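Local coordinates for PH1570-like domain-containing protein (Pyrococcus horikoshii, PDB 2HQ4), which is of unknown function and belongs to a protein family named after it, with helices packed against an antiparallel sheet, at residues D38-L50 against V60-L74. Numbering follows the deposited sequence.
Sequences DARKVLLAMIYEL and VYPFECAKEFWNIYL
Arg-40 lays its aliphatic stem over a face of the Trp-70 indole, CD standing 3.8 Å from the centroid of the five-membered ring in a CH-pi contact, while Ile-72 CD1 covers one face of the Arg-40 guanidinium. A bend at chi3 (-39°) turns the charged end back to Asp-38, which NE and NH2 grip side-on, one nitrogen to each carboxylate oxygen; Asp-38 OD1 also takes the backbone N of Arg-40, an Asx turn at the helix start. An alanine at Arg-40 would probably leave the Asp-38 carboxylate without its charged mate and uncover part of the indole face. The 40-50 part of helix 40-55 and helix 61-70 run antiparallel, their axes 8.5 Å apart at closest and 160° between directions, and Ile-47 and Trp-70 also touch Val-18 of the sheet. Branched Leu-44 suits the middle as a knob among Phe-63, Ala-66, Lys-67 and Trp-70: CD2 meets Trp-70 CE3 at 3.6 Å by the indole edge, and small Ala-66 admits it. At the far end Tyr-48 points its edge at the face of Phe-63, planes 71° apart, its hydroxyl hydrogen-bonded to Arg-57 O; Lys-67 CE lies over the other Phe-63 face, and Lys-67 NZ forms a salt bridge with Glu-64 OE2 and a hydrogen bond of 2.8 Å to Leu-74 O.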
loop_
_atom_site.group_PDB
_atom_site.type_symbol
_atom_site.label_atom_id
_atom_site.label_comp_id
_atom_site.label_asym_id
_atom_site.label_seq_id
_atom_site.Cartn_x
_atom_site.Cartn_y
_atom_site.Cartn_z
ATOM N N ASP A 38 -3.389 -0.991 10.083
ATOM C CA ASP A 38 -3.248 -2.234 9.332
ATOM C C ASP A 38 -3.647 -2.009 7.854
ATOM O O ASP A 38 -4.710 -1.463 7.562
ATOM C CB ASP A 38 -4.163 -3.287 9.975
ATOM C CG ASP A 38 -3.935 -4.706 9.437
ATOM O OD1 ASP A 38 -2.974 -4.963 8.689
ATOM O OD2 ASP A 38 -4.765 -5.567 9.761
ATOM N N ALA A 39 -2.764 -2.389 6.939
ATOM C CA ALA A 39 -3.111 -2.341 5.514
ATOM C C ALA A 39 -2.949 -3.704 4.860
ATOM O O ALA A 39 -2.838 -3.794 3.631
ATOM C CB ALA A 39 -2.264 -1.305 4.799
ATOM N N ARG A 40 -2.940 -4.781 5.642
ATOM C CA ARG A 40 -2.665 -6.100 5.030
ATOM C C ARG A 40 -3.633 -6.524 3.925
ATOM O O ARG A 40 -3.222 -7.148 2.942
ATOM C CB ARG A 40 -2.415 -7.191 6.076
ATOM C CG ARG A 40 -0.962 -7.109 6.706
ATOM C CD ARG A 40 -0.847 -7.877 8.047
ATOM N NE ARG A 40 -2.074 -7.693 8.830
ATOM C CZ ARG A 40 -2.541 -8.570 9.710
ATOM N NH1 ARG A 40 -1.871 -9.698 9.936
ATOM N NH2 ARG A 40 -3.681 -8.329 10.342
ATOM N N LYS A 41 -4.912 -6.182 4.060
ATOM C CA LYS A 41 -5.878 -6.541 3.023
ATOM C C LYS A 41 -5.682 -5.746 1.703
ATOM O O LYS A 41 -5.990 -6.232 0.627
ATOM C CB LYS A 41 -7.325 -6.397 3.552
ATOM C CG LYS A 41 -7.735 -7.476 4.604
ATOM C CD LYS A 41 -9.244 -7.337 4.909
ATOM C CE LYS A 41 -9.676 -8.218 6.107
ATOM N NZ LYS A 41 -11.158 -8.057 6.308
ATOM N N VAL A 42 -5.226 -4.498 1.801
ATOM C CA VAL A 42 -4.818 -3.763 0.588
ATOM C C VAL A 42 -3.660 -4.509 -0.103
ATOM O O VAL A 42 -3.670 -4.719 -1.323
ATOM C CB VAL A 42 -4.389 -2.288 0.924
ATOM C CG1 VAL A 42 -3.914 -1.560 -0.359
ATOM C CG2 VAL A 42 -5.561 -1.564 1.568
ATOM N N LEU A 43 -2.690 -4.972 0.675
ATOM C CA LEU A 43 -1.561 -5.686 0.081
ATOM C C LEU A 43 -2.029 -7.016 -0.560
ATOM O O LEU A 43 -1.610 -7.388 -1.680
ATOM C CB LEU A 43 -0.462 -5.867 1.138
ATOM C CG LEU A 43 0.610 -4.740 1.180
ATOM C CD1 LEU A 43 0.040 -3.327 1.271
ATOM C CD2 LEU A 43 1.509 -5.041 2.336
ATOM N N LEU A 44 -2.942 -7.712 0.119
ATOM C CA LEU A 44 -3.536 -8.951 -0.437
ATOM C C LEU A 44 -4.226 -8.706 -1.757
ATOM O O LEU A 44 -4.062 -9.476 -2.724
ATOM C CB LEU A 44 -4.574 -9.553 0.537
ATOM C CG LEU A 44 -3.964 -10.168 1.777
ATOM C CD1 LEU A 44 -5.087 -10.613 2.785
ATOM C CD2 LEU A 44 -3.165 -11.369 1.314
ATOM N N ALA A 45 -4.997 -7.625 -1.823
ATOM C CA ALA A 45 -5.676 -7.278 -3.071
ATOM C C ALA A 45 -4.675 -6.962 -4.189
ATOM O O ALA A 45 -4.886 -7.339 -5.347
ATOM C CB ALA A 45 -6.626 -6.099 -2.832
ATOM N N MET A 46 -3.588 -6.269 -3.852
ATOM C CA MET A 46 -2.532 -5.984 -4.849
ATOM C C MET A 46 -1.905 -7.276 -5.396
ATOM O O MET A 46 -1.613 -7.359 -6.591
ATOM C CB MET A 46 -1.416 -5.107 -4.204
ATOM C CG MET A 46 -1.867 -3.640 -3.815
ATOM S SD MET A 46 -0.673 -2.752 -2.778
ATOM C CE MET A 46 0.626 -2.493 -4.015
ATOM N N ILE A 47 -1.661 -8.260 -4.523
ATOM C CA ILE A 47 -1.075 -9.562 -4.908
ATOM C C ILE A 47 -2.022 -10.320 -5.837
ATOM O O ILE A 47 -1.621 -10.818 -6.896
ATOM C CB ILE A 47 -0.729 -10.418 -3.630
ATOM C CG1 ILE A 47 0.485 -9.830 -2.925
ATOM C CG2 ILE A 47 -0.434 -11.877 -4.003
ATOM C CD1 ILE A 47 0.662 -10.262 -1.363
ATOM N N TYR A 48 -3.293 -10.397 -5.436
ATOM C CA TYR A 48 -4.335 -10.971 -6.269
ATOM C C TYR A 48 -4.354 -10.355 -7.668
ATOM O O TYR A 48 -4.367 -11.075 -8.696
ATOM C CB TYR A 48 -5.677 -10.777 -5.570
ATOM C CG TYR A 48 -6.869 -11.426 -6.247
ATOM C CD1 TYR A 48 -7.263 -12.736 -5.928
ATOM C CD2 TYR A 48 -7.635 -10.712 -7.172
ATOM C CE1 TYR A 48 -8.396 -13.330 -6.562
ATOM C CE2 TYR A 48 -8.743 -11.297 -7.809
ATOM C CZ TYR A 48 -9.111 -12.593 -7.483
ATOM O OH TYR A 48 -10.221 -13.120 -8.108
ATOM N N GLU A 49 -4.372 -9.030 -7.713
ATOM C CA GLU A 49 -4.418 -8.333 -8.984
ATOM C C GLU A 49 -3.160 -8.609 -9.827
ATOM O O GLU A 49 -3.279 -8.782 -11.038
ATOM C CB GLU A 49 -4.640 -6.828 -8.777
ATOM C CG GLU A 49 -4.571 -6.027 -10.076
ATOM C CD GLU A 49 -4.963 -4.577 -9.908
ATOM O OE1 GLU A 49 -5.624 -4.237 -8.897
ATOM O OE2 GLU A 49 -4.630 -3.766 -10.812
ATOM N N LEU A 50 -1.986 -8.684 -9.191
ATOM C CA LEU A 50 -0.736 -8.959 -9.890
ATOM C C LEU A 50 -0.703 -10.352 -10.579
ATOM O O LEU A 50 -0.155 -10.488 -11.684
ATOM C CB LEU A 50 0.471 -8.812 -8.965
ATOM C CG LEU A 50 1.011 -7.414 -8.611
ATOM C CD1 LEU A 50 2.219 -7.555 -7.661
ATOM C CD2 LEU A 50 1.445 -6.639 -9.925
ATOM N N VAL A 60 -5.975 -18.160 -6.704
ATOM C CA VAL A 60 -4.752 -17.434 -6.993
ATOM C C VAL A 60 -3.812 -17.829 -5.883
ATOM O O VAL A 60 -3.889 -17.293 -4.770
ATOM C CB VAL A 60 -4.990 -15.927 -6.993
ATOM C CG1 VAL A 60 -3.679 -15.189 -7.281
ATOM C CG2 VAL A 60 -6.037 -15.590 -8.043
ATOM N N TYR A 61 -2.954 -18.805 -6.176
ATOM C CA TYR A 61 -2.033 -19.379 -5.193
ATOM C C TYR A 61 -1.273 -18.360 -4.273
ATOM O O TYR A 61 -1.346 -18.490 -3.049
ATOM C CB TYR A 61 -1.069 -20.333 -5.885
ATOM C CG TYR A 61 -0.055 -20.906 -4.965
ATOM C CD1 TYR A 61 -0.278 -22.125 -4.322
ATOM C CD2 TYR A 61 1.123 -20.208 -4.700
ATOM C CE1 TYR A 61 0.662 -22.616 -3.455
ATOM C CE2 TYR A 61 2.029 -20.671 -3.863
ATOM C CZ TYR A 61 1.812 -21.862 -3.222
ATOM O OH TYR A 61 2.797 -22.297 -2.366
ATOM N N PRO A 62 -0.530 -17.380 -4.868
ATOM C CA PRO A 62 0.211 -16.418 -4.034
ATOM C C PRO A 62 -0.661 -15.642 -3.083
ATOM O O PRO A 62 -0.184 -15.340 -2.004
ATOM C CB PRO A 62 0.853 -15.441 -5.054
ATOM C CG PRO A 62 0.059 -15.639 -6.365
ATOM C CD PRO A 62 -0.274 -17.149 -6.309
ATOM N N PHE A 63 -1.866 -15.282 -3.520
ATOM C CA PHE A 63 -2.903 -14.646 -2.693
ATOM C C PHE A 63 -3.389 -15.561 -1.553
ATOM O O PHE A 63 -3.503 -15.125 -0.411
ATOM C CB PHE A 63 -4.038 -14.182 -3.615
ATOM C CG PHE A 63 -5.316 -13.812 -2.931
ATOM C CD1 PHE A 63 -5.471 -12.562 -2.300
ATOM C CD2 PHE A 63 -6.410 -14.674 -2.999
ATOM C CE1 PHE A 63 -6.672 -12.215 -1.713
ATOM C CE2 PHE A 63 -7.660 -14.328 -2.423
ATOM C CZ PHE A 63 -7.800 -13.099 -1.782
ATOM N N GLU A 64 -3.618 -16.833 -1.857
ATOM C CA GLU A 64 -3.935 -17.812 -0.802
ATOM C C GLU A 64 -2.795 -18.020 0.186
ATOM O O GLU A 64 -3.022 -18.065 1.405
ATOM C CB GLU A 64 -4.381 -19.132 -1.421
ATOM C CG GLU A 64 -5.652 -18.981 -2.267
ATOM C CD GLU A 64 -6.896 -18.616 -1.447
ATOM O OE1 GLU A 64 -6.978 -19.055 -0.285
ATOM O OE2 GLU A 64 -7.780 -17.878 -1.956
ATOM N N CYS A 65 -1.576 -18.140 -0.333
ATOM C CA CYS A 65 -0.366 -18.257 0.468
ATOM C C CYS A 65 -0.170 -17.050 1.446
ATOM O O CYS A 65 0.154 -17.222 2.636
ATOM C CB CYS A 65 0.847 -18.419 -0.483
ATOM S SG CYS A 65 2.495 -18.388 0.286
ATOM N N ALA A 66 -0.372 -15.837 0.926
ATOM C CA ALA A 66 -0.157 -14.620 1.702
ATOM C C ALA A 66 -1.246 -14.540 2.786
ATOM O O ALA A 66 -0.956 -14.123 3.918
ATOM C CB ALA A 66 -0.216 -13.390 0.773
ATOM N N LYS A 67 -2.476 -14.949 2.442
ATOM C CA LYS A 67 -3.591 -14.995 3.427
ATOM C C LYS A 67 -3.297 -15.951 4.593
ATOM O O LYS A 67 -3.559 -15.630 5.769
ATOM C CB LYS A 67 -4.922 -15.371 2.777
ATOM C CG LYS A 67 -5.667 -14.216 2.066
ATOM C CD LYS A 67 -7.085 -14.616 1.662
ATOM C CE LYS A 67 -7.095 -15.815 0.735
ATOM N NZ LYS A 67 -8.463 -16.222 0.264
ATOM N N GLU A 68 -2.725 -17.101 4.264
ATOM C CA GLU A 68 -2.306 -18.091 5.256
ATOM C C GLU A 68 -1.192 -17.501 6.139
ATOM O O GLU A 68 -1.272 -17.549 7.376
ATOM C CB GLU A 68 -1.869 -19.393 4.548
ATOM C CG GLU A 68 -2.143 -20.699 5.333
ATOM C CD GLU A 68 -1.869 -21.959 4.494
ATOM O OE1 GLU A 68 -1.070 -21.876 3.507
ATOM O OE2 GLU A 68 -2.475 -23.034 4.799
ATOM N N PHE A 69 -0.182 -16.895 5.504
ATOM C CA PHE A 69 0.903 -16.227 6.213
ATOM C C PHE A 69 0.418 -15.153 7.206
ATOM O O PHE A 69 0.875 -15.124 8.364
ATOM C CB PHE A 69 1.905 -15.630 5.217
ATOM C CG PHE A 69 3.051 -14.915 5.872
ATOM C CD1 PHE A 69 3.999 -15.621 6.596
ATOM C CD2 PHE A 69 3.170 -13.533 5.772
ATOM C CE1 PHE A 69 5.081 -14.969 7.213
ATOM C CE2 PHE A 69 4.223 -12.871 6.381
ATOM C CZ PHE A 69 5.199 -13.598 7.103
ATOM N N TRP A 70 -0.494 -14.292 6.756
ATOM C CA TRP A 70 -0.991 -13.206 7.590
ATOM C C TRP A 70 -2.198 -13.587 8.473
ATOM O O TRP A 70 -2.660 -12.766 9.273
ATOM C CB TRP A 70 -1.361 -12.002 6.723
ATOM C CG TRP A 70 -0.172 -11.193 6.260
ATOM C CD1 TRP A 70 0.997 -10.969 6.934
ATOM C CD2 TRP A 70 -0.066 -10.481 5.031
ATOM N NE1 TRP A 70 1.833 -10.157 6.190
ATOM C CE2 TRP A 70 1.202 -9.846 5.017
ATOM C CE3 TRP A 70 -0.918 -10.319 3.935
ATOM C CZ2 TRP A 70 1.636 -9.051 3.947
ATOM C CZ3 TRP A 70 -0.472 -9.524 2.856
ATOM C CH2 TRP A 70 0.800 -8.918 2.880
ATOM N N ASN A 71 -2.692 -14.820 8.299
ATOM C CA ASN A 71 -3.915 -15.331 8.953
ATOM C C ASN A 71 -5.103 -14.383 8.744
ATOM O O ASN A 71 -5.722 -13.881 9.688
ATOM C CB ASN A 71 -3.659 -15.645 10.447
ATOM C CG ASN A 71 -4.841 -16.407 11.103
ATOM O OD1 ASN A 71 -5.558 -17.156 10.431
ATOM N ND2 ASN A 71 -5.058 -16.176 12.398
ATOM N N ILE A 72 -5.412 -14.122 7.482
ATOM C CA ILE A 72 -6.451 -13.189 7.140
ATOM C C ILE A 72 -7.483 -13.877 6.246
ATOM O O ILE A 72 -7.123 -14.615 5.333
ATOM C CB ILE A 72 -5.860 -11.943 6.422
ATOM C CG1 ILE A 72 -5.130 -11.051 7.412
ATOM C CG2 ILE A 72 -6.959 -11.110 5.756
ATOM C CD1 ILE A 72 -4.398 -9.880 6.719
ATOM N N TYR A 73 -8.755 -13.626 6.536
ATOM C CA TYR A 73 -9.861 -14.084 5.712
ATOM C C TYR A 73 -10.224 -13.023 4.687
ATOM O O TYR A 73 -10.542 -11.875 5.027
ATOM C CB TYR A 73 -11.082 -14.474 6.585
ATOM C CG TYR A 73 -12.157 -15.207 5.813
ATOM C CD1 TYR A 73 -12.094 -16.596 5.627
ATOM C CD2 TYR A 73 -13.236 -14.508 5.239
ATOM C CE1 TYR A 73 -13.097 -17.286 4.881
ATOM C CE2 TYR A 73 -14.232 -15.173 4.494
ATOM C CZ TYR A 73 -14.160 -16.561 4.319
ATOM O OH TYR A 73 -15.161 -17.220 3.581
ATOM N N LEU A 74 -10.166 -13.395 3.415
ATOM C CA LEU A 74 -10.544 -12.473 2.348
ATOM C C LEU A 74 -10.845 -13.228 1.072
ATOM O O LEU A 74 -9.973 -13.871 0.510
ATOM C CB LEU A 74 -9.426 -11.447 2.089
ATOM C CG LEU A 74 -9.780 -10.272 1.171
ATOM C CD1 LEU A 74 -10.968 -9.444 1.709
ATOM C CD2 LEU A 74 -8.547 -9.358 0.905
HETATM O O HOH W 1 -4.509 -11.513 11.422
#